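Local coordinates for RabGDI protein (Plasmodium falciparum 3D7, PDB 3P1W), which probably acts as a Rab GDP-dissociation inhibitor, of the family that holds GDP-bound, prenylated Rab GTPases in soluble form during vesicle transport, at residues 64-67 with 68-71; 233-236 with 237-240. All coordinates share one frame; numbering follows the deposited sequence. Where two conformers were deposited one is given.

Interaction 1: residues 64-67 with 68-71; sequences LTNL and YNTF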
loop_
_atom_site.group_PDB
_atom_site.type_symbol
_atom_site.label_atom_id
_atom_site.label_comp_id
_atom_site.label_asym_id
_atom_site.label_seq_id
_atom_site.Cartn_x
_atom_site.Cartn_y
_atom_site.Cartn_z
ATOM N N LEU A 64 20.376 8.300 -4.537
ATOM C CA LEU A 64 20.748 8.274 -5.953
ATOM C C LEU A 64 21.744 7.192 -6.268
ATOM O O LEU A 64 21.565 6.453 -7.217
ATOM C CB LEU A 64 21.386 9.593 -6.384
ATOM C CG LEU A 64 20.517 10.717 -6.840
ATOM C CD1 LEU A 64 21.463 11.901 -7.082
ATOM C CD2 LEU A 64 19.722 10.312 -8.067
ATOM N N THR A 65 22.837 7.142 -5.500
ATOM C CA THR A 65 23.870 6.130 -5.710
ATOM C C THR A 65 23.261 4.744 -5.774
ATOM O O THR A 65 23.567 3.955 -6.663
ATOM C CB THR A 65 24.932 6.190 -4.615
ATOM O OG1 THR A 65 25.612 7.440 -4.722
ATOM C CG2 THR A 65 25.945 5.041 -4.732
ATOM N N ASN A 66 22.373 4.448 -4.842
ATOM C CA ASN A 66 21.863 3.108 -4.758
ATOM C C ASN A 66 20.798 2.845 -5.810
ATOM O O ASN A 66 20.746 1.754 -6.326
ATOM C CB ASN A 66 21.454 2.771 -3.329
ATOM C CG ASN A 66 22.669 2.600 -2.424
ATOM O OD1 ASN A 66 23.634 1.897 -2.768
ATOM N ND2 ASN A 66 22.650 3.262 -1.289
ATOM N N LEU A 67 20.030 3.868 -6.195
ATOM C CA LEU A 67 19.038 3.719 -7.256
ATOM C C LEU A 67 19.772 3.350 -8.538
ATOM O O LEU A 67 19.415 2.388 -9.230
ATOM C CB LEU A 67 18.253 5.022 -7.419
ATOM C CG LEU A 67 17.091 5.078 -8.375
ATOM C CD1 LEU A 67 15.962 4.152 -7.874
ATOM C CD2 LEU A 67 16.618 6.528 -8.533
ATOM N N TYR A 68 20.847 4.093 -8.821
ATOM C CA TYR A 68 21.615 3.871 -10.034
ATOM C C TYR A 68 22.390 2.563 -9.984
ATOM O O TYR A 68 22.447 1.845 -10.978
ATOM C CB TYR A 68 22.530 5.094 -10.351
ATOM C CG TYR A 68 21.846 6.106 -11.253
ATOM C CD1 TYR A 68 20.873 6.979 -10.754
ATOM C CD2 TYR A 68 22.133 6.160 -12.609
ATOM C CE1 TYR A 68 20.193 7.871 -11.590
ATOM C CE2 TYR A 68 21.474 7.057 -13.442
ATOM C CZ TYR A 68 20.507 7.904 -12.928
ATOM O OH TYR A 68 19.864 8.787 -13.751
ATOM N N ASN A 69 22.978 2.231 -8.838
ATOM C CA ASN A 69 23.708 0.966 -8.720
ATOM C C ASN A 69 22.788 -0.213 -8.961
ATOM O O ASN A 69 23.205 -1.237 -9.535
ATOM C CB ASN A 69 24.390 0.820 -7.345
ATOM C CG ASN A 69 25.691 1.625 -7.234
ATOM O OD1 ASN A 69 26.170 2.209 -8.209
ATOM N ND2 ASN A 69 26.260 1.663 -6.028
ATOM N N THR A 70 21.545 -0.070 -8.497
ATOM C CA THR A 70 20.559 -1.148 -8.545
ATOM C C THR A 70 19.973 -1.345 -9.928
ATOM O O THR A 70 19.876 -2.464 -10.386
ATOM C CB THR A 70 19.413 -0.904 -7.514
ATOM O OG1 THR A 70 19.971 -0.906 -6.189
ATOM C CG2 THR A 70 18.314 -1.967 -7.641
ATOM N N PHE A 71 19.610 -0.255 -10.589
ATOM C CA PHE A 71 18.900 -0.307 -11.856
ATOM C C PHE A 71 19.738 0.064 -13.081
ATOM O O PHE A 71 19.420 -0.368 -14.174
ATOM C CB PHE A 71 17.758 0.688 -11.814
ATOM C CG PHE A 71 16.609 0.289 -10.892
ATOM C CD1 PHE A 71 15.585 -0.525 -11.358
ATOM C CD2 PHE A 71 16.556 0.744 -9.596
ATOM C CE1 PHE A 71 14.498 -0.868 -10.504
ATOM C CE2 PHE A 71 15.501 0.418 -8.755
ATOM C CZ PHE A 71 14.478 -0.391 -9.206
#
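L64 and Y68, and L67 and F71, meet one turn apart on a two-turn alpha helix, residues 64-71, which lies on strand 405-418. Four i to i+4 backbone bonds hold it. Y68 N donates to L64 O almost straight (N-H...O 169°), and the amides of N69, T70 and F71 repeat the step from T65 O, N66 O and L67 O. T70 N also makes a weak bond to L67 O.

The hydroxyl of T70 adds a bond to the main chain. With OG1 beside its own backbone N (chi1 -63°), it turns back to N66 O at 2.8 Å. T70 N reaches N66 O at 2.9 Å, from the other face of the carbonyl plane, so one acceptor takes two donors of a single residue. T65 OG1, in contrast, is bonded to N84 ND2, tying the first turn to a neighbouring loop.

Among the side chains, T65 and N69 lie alongside each other and point the same way, with methyl CG2 of T65 3.6 Å from ND2 of N69. The apolar contacts face the protein: CD2 of L64 approaches CE1 of Y68 loosely at 4.3 Å, while L64 also packs on W87, and Y68 on P78 and Y81. L67 touches F409 and F71 touches K411, both on the strand beneath. CG of L67 lies anti to the backbone N (chi1 -175°), and from there CD1 meets the F71 ring at a slant, 3.9 Å from both CD2 and CE2 of F71. L67 O lies in the plane of the same ring, at its edge, 3.3 Å from CD2 of F71.

Interaction 2: residues 233-236 with 237-240; sequences IKLY and MQSI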
loop_
_atom_site.group_PDB
_atom_site.type_symbol
_atom_site.label_atom_id
_atom_site.label_comp_id
_atom_site.label_asym_id
_atom_site.label_seq_id
_atom_site.Cartn_x
_atom_site.Cartn_y
_atom_site.Cartn_z
ATOM N N ILE A 233 -16.761 3.762 2.475
ATOM C CA ILE A 233 -17.023 5.069 1.855
ATOM C C ILE A 233 -17.088 6.140 2.934
ATOM O O ILE A 233 -16.434 7.171 2.823
ATOM C CB ILE A 233 -18.294 5.057 0.967
ATOM C CG1 ILE A 233 -18.090 4.091 -0.197
ATOM C CG2 ILE A 233 -18.586 6.465 0.406
ATOM C CD1 ILE A 233 -19.271 3.970 -1.150
ATOM N N LYS A 234 -17.820 5.873 4.016
ATOM C CA LYS A 234 -17.850 6.818 5.139
ATOM C C LYS A 234 -16.460 7.085 5.710
ATOM O O LYS A 234 -16.115 8.225 6.004
ATOM C CB LYS A 234 -18.786 6.338 6.257
ATOM C CG LYS A 234 -19.206 7.482 7.169
ATOM C CD LYS A 234 -20.309 7.081 8.141
ATOM C CE LYS A 234 -19.819 6.082 9.163
ATOM N NZ LYS A 234 -18.549 6.521 9.821
ATOM N N LEU A 235 -15.661 6.034 5.846
ATOM C CA LEU A 235 -14.290 6.173 6.358
ATOM C C LEU A 235 -13.422 7.061 5.482
ATOM O O LEU A 235 -12.660 7.877 6.002
ATOM C CB LEU A 235 -13.633 4.804 6.551
ATOM C CG LEU A 235 -12.267 4.802 7.261
ATOM C CD1 LEU A 235 -12.399 5.098 8.759
ATOM C CD2 LEU A 235 -11.568 3.469 7.035
ATOM N N TYR A 236 -13.522 6.900 4.161
ATOM C CA TYR A 236 -12.812 7.769 3.235
ATOM C C TYR A 236 -13.223 9.223 3.509
ATOM O O TYR A 236 -12.385 10.121 3.702
ATOM C CB TYR A 236 -13.173 7.397 1.798
ATOM C CG TYR A 236 -12.359 8.082 0.746
ATOM C CD1 TYR A 236 -11.238 7.451 0.182
ATOM C CD2 TYR A 236 -12.694 9.345 0.287
ATOM C CE1 TYR A 236 -10.479 8.083 -0.781
ATOM C CE2 TYR A 236 -11.949 9.967 -0.692
ATOM C CZ TYR A 236 -10.844 9.335 -1.241
ATOM O OH TYR A 236 -10.093 9.975 -2.213
ATOM N N MET A 237 -14.533 9.437 3.527
ATOM C CA MET A 237 -15.100 10.768 3.754
ATOM C C MET A 237 -14.650 11.404 5.080
ATOM O O MET A 237 -14.302 12.582 5.104
ATOM C CB MET A 237 -16.626 10.699 3.696
ATOM C CG MET A 237 -17.167 10.358 2.320
ATOM S SD MET A 237 -18.967 10.192 2.336
ATOM C CE MET A 237 -19.446 11.905 2.494
ATOM N N GLN A 238 -14.653 10.625 6.160
ATOM C CA GLN A 238 -14.171 11.084 7.484
ATOM C C GLN A 238 -12.673 11.380 7.485
ATOM O O GLN A 238 -12.230 12.334 8.129
ATOM C CB GLN A 238 -14.420 10.026 8.549
ATOM C CG GLN A 238 -15.872 9.840 8.958
ATOM C CD GLN A 238 -16.055 8.709 9.968
ATOM O OE1 GLN A 238 -17.003 8.719 10.751
ATOM N NE2 GLN A 238 -15.149 7.734 9.952
ATOM N N SER A 239 -11.911 10.553 6.760
ATOM C CA SER A 239 -10.451 10.641 6.737
ATOM C C SER A 239 -9.894 11.934 6.135
ATOM O O SER A 239 -8.760 12.303 6.438
ATOM C CB SER A 239 -9.858 9.425 6.002
ATOM O OG SER A 239 -10.191 8.206 6.663
ATOM N N ILE A 240 -10.679 12.596 5.282
ATOM C CA ILE A 240 -10.272 13.859 4.660
ATOM C C ILE A 240 -10.144 14.988 5.676
ATOM O O ILE A 240 -9.244 15.823 5.575
ATOM C CB ILE A 240 -11.266 14.316 3.565
ATOM C CG1 ILE A 240 -10.869 13.741 2.206
ATOM C CG2 ILE A 240 -11.282 15.829 3.463
ATOM C CD1 ILE A 240 -11.283 14.609 1.035
#
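K234 and Q238 cross at a slant, one turn apart on helix 226-243. The lysine sets out away from the following turn, then folds at its last two torsions (chi3 68°, chi4 50°), bringing NZ back to OE1 of Q238 at 2.8 Å in a weak hydrogen bond. The glutamine runs extended beyond CG to meet it. L235 lies roughly at right angles to the same glutamine, its CD1 4.0 Å from NE2 of Q238.

S239 starts toward the preceding turn, and its OG reaches L235 O at 2.6 Å from above the carbonyl plane, while S239 N approaches that oxygen from the opposite face at 2.9 Å. The hydroxyl also has a weak bond with G99 N. I233 and M237 touch lightly, CG2 to SD at 4.2 Å, and both pack on helix 158-173, I233 on F167 and M237 on Y168. The Y236 side chain touches V213 of helix 203-213.

Chemically, the contact divides: apolar chains join this helix to helices 158-173 and 203-213 and, through L235 on L97, to strand 96-97, consistent with the helical domain of Rab GDIs, while the lysine ammonium meets a neutral amide oxygen, so their attraction is ion-dipole in kind and probably modest.

The two contacts are separate, their centres 38 Å apart on opposite sides of the chain's centre, and they lie on different helices. Residues 64-71 form a short helix laid on a strand and flanked by loops, farther from the centre; residues 233-240 lie within a longer helix that packs on two others and on strand 96-97. Both are partly buried. Both use a hydroxyl that doubles a backbone bond, a threonine in interaction 1 and a serine in interaction 2, though the serine is buried and the threonine exposed. Aromatic-leucine packing marks interaction 1, whereas interaction 2 has a lysine-glutamine pair and a thioether.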